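Local coordinates for protein cytochrome C554 (Nitrosomonas europaea, PDB 1FT5) that carries electrons in ammonia oxidation, accepting them directly from hydroxylamine oxidoreductase through its bound heme groups, at residues A[107-110]-A[114-117]; A[138-143]-A[147-152]. All blocks are in the same frame, centred on the assembly; numbering follows the deposited sequence.

Contact 1: residues A[107-110]-A[114-117]; sequences QAFE and KKTP
The carbonyl oxygen of K114 is hemmed in by carbon atoms of F109: K114 O lies 3.4 Å from CA and 3.5 Å from CD1 of F109, and it meets the ring at its edge, close to the ring plane. No hydrogen bond spans the two segments, which meet through approaches of carbon to oxygen, carbon to carbon and carbon to nitrogen. Nearby, A108 CB meets K114 CB at 4.2 Å. The oxygen of A108 is taken by the hydroxyl of S112, while the K114 side chain, bent at chi2 and chi3, leads its end away from the helix. The contact joins the last turns of helix 99-112, which supplies the heme ligand H102, to the link leading into strand 116-117 of a small two-stranded parallel sheet with 188-189. F109 sets CG anti to its backbone N (chi1 -177°), which lays the ring beside the K115 side chain, the two pointing the same way. There K115 NZ comes within 3.1 Å of F109 CE1; the ammonium sits at the ring edge and not over a face, so this is not a cation-pi contact. The F109 side chain also touches E185 and V187 and lies near a bound heme.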
loop_
_atom_site.group_PDB
_atom_site.type_symbol
_atom_site.label_atom_id
_atom_site.label_comp_id
_atom_site.label_asym_id
_atom_site.label_seq_id
_atom_site.Cartn_x
_atom_site.Cartn_y
_atom_site.Cartn_z
ATOM N N GLN A 107 4.664 -10.693 21.156
ATOM C CA GLN A 107 4.780 -11.696 22.241
ATOM C C GLN A 107 5.552 -11.110 23.416
ATOM O O GLN A 107 5.139 -11.344 24.567
ATOM C CB GLN A 107 5.533 -12.924 21.713
ATOM C CG GLN A 107 4.676 -13.745 20.794
ATOM C CD GLN A 107 5.470 -14.816 20.050
ATOM O OE1 GLN A 107 4.892 -15.762 19.504
ATOM N NE2 GLN A 107 6.783 -14.668 20.012
ATOM N N ALA A 108 6.635 -10.368 23.174
ATOM C CA ALA A 108 7.410 -9.756 24.292
ATOM C C ALA A 108 6.522 -8.777 25.064
ATOM O O ALA A 108 6.561 -8.677 26.303
ATOM C CB ALA A 108 8.646 -9.023 23.783
ATOM N N PHE A 109 5.748 -7.982 24.333
ATOM C CA PHE A 109 4.848 -7.054 25.015
ATOM C C PHE A 109 3.742 -7.808 25.817
ATOM O O PHE A 109 3.475 -7.464 26.984
ATOM C CB PHE A 109 4.195 -6.118 23.954
ATOM C CG PHE A 109 3.311 -5.068 24.543
ATOM C CD1 PHE A 109 3.868 -3.907 25.060
ATOM C CD2 PHE A 109 1.942 -5.282 24.592
ATOM C CE1 PHE A 109 3.037 -2.927 25.642
ATOM C CE2 PHE A 109 1.088 -4.317 25.164
ATOM C CZ PHE A 109 1.660 -3.151 25.679
ATOM N N GLU A 110 3.100 -8.807 25.239
ATOM C CA GLU A 110 2.045 -9.529 25.935
ATOM C C GLU A 110 2.603 -10.209 27.178
ATOM O O GLU A 110 1.930 -10.227 28.209
ATOM C CB GLU A 110 1.365 -10.585 25.022
ATOM C CG GLU A 110 0.341 -11.436 25.696
ATOM C CD GLU A 110 -0.686 -12.076 24.760
ATOM O OE1 GLU A 110 -0.472 -12.119 23.515
ATOM O OE2 GLU A 110 -1.733 -12.538 25.279
ATOM N N LYS A 114 7.244 -5.258 27.394
ATOM C CA LYS A 114 8.431 -4.692 26.770
ATOM C C LYS A 114 8.006 -4.051 25.452
ATOM O O LYS A 114 7.259 -4.673 24.719
ATOM C CB LYS A 114 9.381 -5.840 26.477
ATOM C CG LYS A 114 10.662 -5.491 25.711
ATOM C CD LYS A 114 11.831 -5.645 26.654
ATOM C CE LYS A 114 12.053 -7.113 27.046
ATOM N NZ LYS A 114 13.426 -7.330 27.672
ATOM N N LYS A 115 8.500 -2.849 25.198
ATOM C CA LYS A 115 8.201 -2.157 23.936
ATOM C C LYS A 115 9.415 -2.321 23.028
ATOM O O LYS A 115 10.495 -2.620 23.477
ATOM C CB LYS A 115 7.934 -0.691 24.186
ATOM C CG LYS A 115 6.557 -0.516 24.823
ATOM C CD LYS A 115 6.262 0.912 25.167
ATOM C CE LYS A 115 4.886 0.988 25.823
ATOM N NZ LYS A 115 4.546 -0.325 26.500
ATOM N N THR A 116 9.239 -2.093 21.724
ATOM C CA THR A 116 10.369 -2.276 20.792
ATOM C C THR A 116 10.485 -1.008 19.975
ATOM O O THR A 116 9.474 -0.441 19.610
ATOM C CB THR A 116 10.089 -3.436 19.857
ATOM O OG1 THR A 116 10.164 -4.670 20.597
ATOM C CG2 THR A 116 11.104 -3.483 18.689
ATOM N N PRO A 117 11.717 -0.528 19.725
ATOM C CA PRO A 117 11.859 0.692 18.932
ATOM C C PRO A 117 11.436 0.503 17.469
ATOM O O PRO A 117 11.772 -0.494 16.842
ATOM C CB PRO A 117 13.366 1.033 19.037
ATOM C CG PRO A 117 13.920 0.173 20.204
ATOM C CD PRO A 117 13.013 -1.035 20.224
#

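Contact 2: residues A[138-143]-A[147-152]; sequences HLNYEG and KGAKAP. With HEM (protoporphyrin IX containing Fe), chain H.
The amide of N140 reads both backbone groups of K150, much as a strand neighbour would. Its OD1 accepts the K150 N-H at 2.9 Å (OD1 to N, N-H...O angle 157°), the donor tilted somewhat from the carbonyl plane. Its ND2 gives a hydrogen to K150 O at 2.7 Å; the acceptor lies nearly in the amide plane, which fixes the rotation of the flat group, though the donor is tilted 31° from the K150 carbonyl plane. P152 O stands 2.9 Å from the same ND2. K150, bent at chi2 and chi3, crosses N140 at about a right angle, and its NZ gives OD1 a second, weak bond at 3.1 Å. A149 CB lies 3.5 Å from Y141 O. N140 centres an inverse gamma turn, with a weak bond of 3.2 Å from Y141 N to L139 O; S144 OG also bonds to L139 O, and the N140 backbone bonds to that of T154. Replacing N140 by an alanine would probably leave K150 N and O without their side-chain partners, and the two loop limbs freer to part. Just upstream, H138 NE2 binds the heme iron at 2.0 Å opposite H27, and its ring stacks on F166; N140 touches a second heme and, by its side chain, W146. The loop follows helix 131-138, which ends in the heme-binding C137 and H138, and precedes helix 168-171.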
loop_
_atom_site.group_PDB
_atom_site.type_symbol
_atom_site.label_atom_id
_atom_site.label_comp_id
_atom_site.label_asym_id
_atom_site.label_seq_id
_atom_site.Cartn_x
_atom_site.Cartn_y
_atom_site.Cartn_z
ATOM N N HIS A 138 1.344 7.351 -7.926
ATOM C CA HIS A 138 0.439 8.454 -8.199
ATOM C C HIS A 138 1.022 9.660 -8.923
ATOM O O HIS A 138 0.265 10.396 -9.557
ATOM C CB HIS A 138 -0.162 8.920 -6.868
ATOM C CG HIS A 138 -1.223 8.025 -6.352
ATOM N ND1 HIS A 138 -2.547 8.238 -6.647
ATOM C CD2 HIS A 138 -1.168 6.873 -5.607
ATOM C CE1 HIS A 138 -3.259 7.238 -6.108
ATOM N NE2 HIS A 138 -2.468 6.400 -5.468
ATOM N N LEU A 139 2.322 9.830 -8.841
ATOM C CA LEU A 139 2.953 11.022 -9.455
ATOM C C LEU A 139 3.955 10.588 -10.494
ATOM O O LEU A 139 4.875 11.355 -10.850
ATOM C CB LEU A 139 3.648 11.852 -8.350
ATOM C CG LEU A 139 2.678 12.554 -7.425
ATOM C CD1 LEU A 139 3.511 13.321 -6.293
ATOM C CD2 LEU A 139 1.835 13.548 -8.176
ATOM N N ASN A 140 3.758 9.384 -11.050
ATOM C CA ASN A 140 4.710 8.863 -12.023
ATOM C C ASN A 140 4.196 9.138 -13.410
ATOM O O ASN A 140 3.551 8.287 -14.037
ATOM C CB ASN A 140 4.917 7.353 -11.844
ATOM C CG ASN A 140 6.094 6.872 -12.629
ATOM O OD1 ASN A 140 7.199 7.368 -12.415
ATOM N ND2 ASN A 140 5.910 5.898 -13.521
ATOM N N TYR A 141 4.432 10.385 -13.851
ATOM C CA TYR A 141 4.031 10.797 -15.206
ATOM C C TYR A 141 5.021 11.794 -15.712
ATOM O O TYR A 141 5.786 12.366 -14.952
ATOM C CB TYR A 141 2.596 11.359 -15.292
ATOM C CG TYR A 141 2.246 12.440 -14.325
ATOM C CD1 TYR A 141 2.503 13.771 -14.608
ATOM C CD2 TYR A 141 1.622 12.109 -13.131
ATOM C CE1 TYR A 141 2.122 14.761 -13.677
ATOM C CE2 TYR A 141 1.265 13.041 -12.241
ATOM C CZ TYR A 141 1.502 14.338 -12.489
ATOM O OH TYR A 141 1.054 15.220 -11.516
ATOM N N GLU A 142 4.959 12.029 -17.028
ATOM C CA GLU A 142 5.922 12.945 -17.649
ATOM C C GLU A 142 5.793 14.347 -17.121
ATOM O O GLU A 142 4.713 14.869 -17.102
ATOM C CB GLU A 142 5.681 12.940 -19.164
ATOM C CG GLU A 142 6.756 13.730 -19.891
ATOM C CD GLU A 142 6.787 13.446 -21.378
ATOM O OE1 GLU A 142 5.949 12.627 -21.830
ATOM O OE2 GLU A 142 7.656 14.047 -22.077
ATOM N N GLY A 143 6.928 14.919 -16.722
ATOM C CA GLY A 143 6.937 16.280 -16.221
ATOM C C GLY A 143 6.326 16.437 -14.857
ATOM O O GLY A 143 6.021 17.526 -14.395
ATOM N N LYS A 147 10.424 13.909 -8.832
ATOM C CA LYS A 147 11.551 13.654 -9.713
ATOM C C LYS A 147 11.981 12.233 -9.957
ATOM O O LYS A 147 12.922 11.985 -10.727
ATOM C CB LYS A 147 12.704 14.548 -9.286
ATOM C CG LYS A 147 12.418 16.019 -9.661
ATOM C CD LYS A 147 11.686 16.134 -11.047
ATOM C CE LYS A 147 11.971 17.455 -11.743
ATOM N NZ LYS A 147 12.652 17.319 -13.071
ATOM N N GLY A 148 11.272 11.273 -9.357
ATOM C CA GLY A 148 11.622 9.885 -9.638
ATOM C C GLY A 148 10.857 9.340 -10.843
ATOM O O GLY A 148 11.023 8.183 -11.224
ATOM N N ALA A 149 10.094 10.193 -11.524
ATOM C CA ALA A 149 9.247 9.664 -12.615
ATOM C C ALA A 149 9.957 9.039 -13.779
ATOM O O ALA A 149 10.932 9.610 -14.283
ATOM C CB ALA A 149 8.299 10.773 -13.121
ATOM N N LYS A 150 9.484 7.868 -14.203
ATOM C CA LYS A 150 10.035 7.157 -15.342
ATOM C C LYS A 150 8.998 6.167 -15.820
ATOM O O LYS A 150 8.196 5.650 -15.027
ATOM C CB LYS A 150 11.333 6.425 -14.983
ATOM C CG LYS A 150 11.119 5.054 -14.414
ATOM C CD LYS A 150 10.775 5.137 -12.924
ATOM C CE LYS A 150 9.285 4.981 -12.615
ATOM N NZ LYS A 150 9.029 5.222 -11.183
ATOM N N ALA A 151 9.010 5.908 -17.123
ATOM C CA ALA A 151 8.050 5.013 -17.732
ATOM C C ALA A 151 8.133 3.610 -17.194
ATOM O O ALA A 151 9.196 3.169 -16.733
ATOM C CB ALA A 151 8.246 4.988 -19.263
ATOM N N PRO A 152 6.995 2.871 -17.245
ATOM C CA PRO A 152 5.674 3.277 -17.761
ATOM C C PRO A 152 4.969 4.247 -16.825
ATOM O O PRO A 152 5.037 4.141 -15.608
ATOM C CB PRO A 152 4.892 1.970 -17.922
ATOM C CG PRO A 152 5.578 1.003 -17.017
ATOM C CD PRO A 152 7.014 1.466 -16.753
HETATM C CHA HEM H . -6.160 4.867 -5.804
HETATM C CHB HEM H . -4.073 7.390 -2.227
HETATM C CHC HEM H . -0.239 4.390 -2.539
HETATM C CHD HEM H . -1.952 2.814 -6.826
HETATM C C1A HEM H . -5.949 5.745 -4.749
HETATM C C2A HEM H . -6.922 6.706 -4.288
HETATM C C3A HEM H . -6.307 7.444 -3.331
HETATM C C4A HEM H . -4.987 6.911 -3.163
HETATM C CMA HEM H . -6.888 8.662 -2.547
HETATM C CAA HEM H . -8.285 6.896 -4.786
HETATM C CBA HEM H . -9.264 6.032 -4.054
HETATM C CGA HEM H . -10.706 6.106 -4.532
HETATM O O1A HEM H . -11.008 6.822 -5.541
HETATM O O2A HEM H . -11.528 5.436 -3.915
HETATM C C1B HEM H . -2.801 6.810 -2.021
HETATM C C2B HEM H . -1.897 7.173 -0.972
HETATM C C3B HEM H . -0.854 6.240 -0.982
HETATM C C4B HEM H . -1.138 5.347 -2.106
HETATM C CMB HEM H . -2.075 8.394 -0.025
HETATM C CAB HEM H . 0.360 6.149 -0.091
HETATM C CBB HEM H . 0.022 6.191 1.392
HETATM C C1C HEM H . -0.388 3.737 -3.756
HETATM C C2C HEM H . 0.660 2.911 -4.260
HETATM C C3C HEM H . 0.234 2.534 -5.523
HETATM C C4C HEM H . -1.099 3.075 -5.706
HETATM C CMC HEM H . 1.966 2.600 -3.549
HETATM C CAC HEM H . 0.980 1.705 -6.618
HETATM C CBC HEM H . 1.521 0.304 -6.168
HETATM C C1D HEM H . -3.296 3.238 -6.892
HETATM C C2D HEM H . -4.203 2.818 -7.876
HETATM C C3D HEM H . -5.404 3.314 -7.557
HETATM C C4D HEM H . -5.190 4.082 -6.370
HETATM C CMD HEM H . -3.864 1.933 -9.099
HETATM C CAD HEM H . -6.682 3.001 -8.321
HETATM C CBD HEM H . -7.277 1.602 -8.140
HETATM C CGD HEM H . -8.362 1.347 -9.092
HETATM O O1D HEM H . -9.413 1.963 -8.985
HETATM O O2D HEM H . -8.142 0.521 -9.967
HETATM N NA HEM H . -4.780 5.888 -4.053
HETATM N NB HEM H . -2.361 5.687 -2.762
HETATM N NC HEM H . -1.470 3.836 -4.620
HETATM N ND HEM H . -3.898 4.032 -5.973
HETATM FE FE HEM H . -3.143 4.856 -4.334
#

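Neither contact belongs to the protein core: both are surface contacts, their centres 40 Å apart on opposite sides of the chain's centre, and they share no element. Each nevertheless starts from a helix that supplies an iron ligand, H102 in helix 99-112 for contact 1 and H138 in helix 131-138 for contact 2. Contact 1 joins its helix to a short strand through contacts of A108 and F109 with K114 and the K115 ammonium, none of them a hydrogen bond, and none of its touching residues is buried. Contact 2 closes two limbs of irregular loop; without a backbone ladder, its hydrogen bonds across the segments all use the side-chain amide of the buried N140. Buried area is nearly equal.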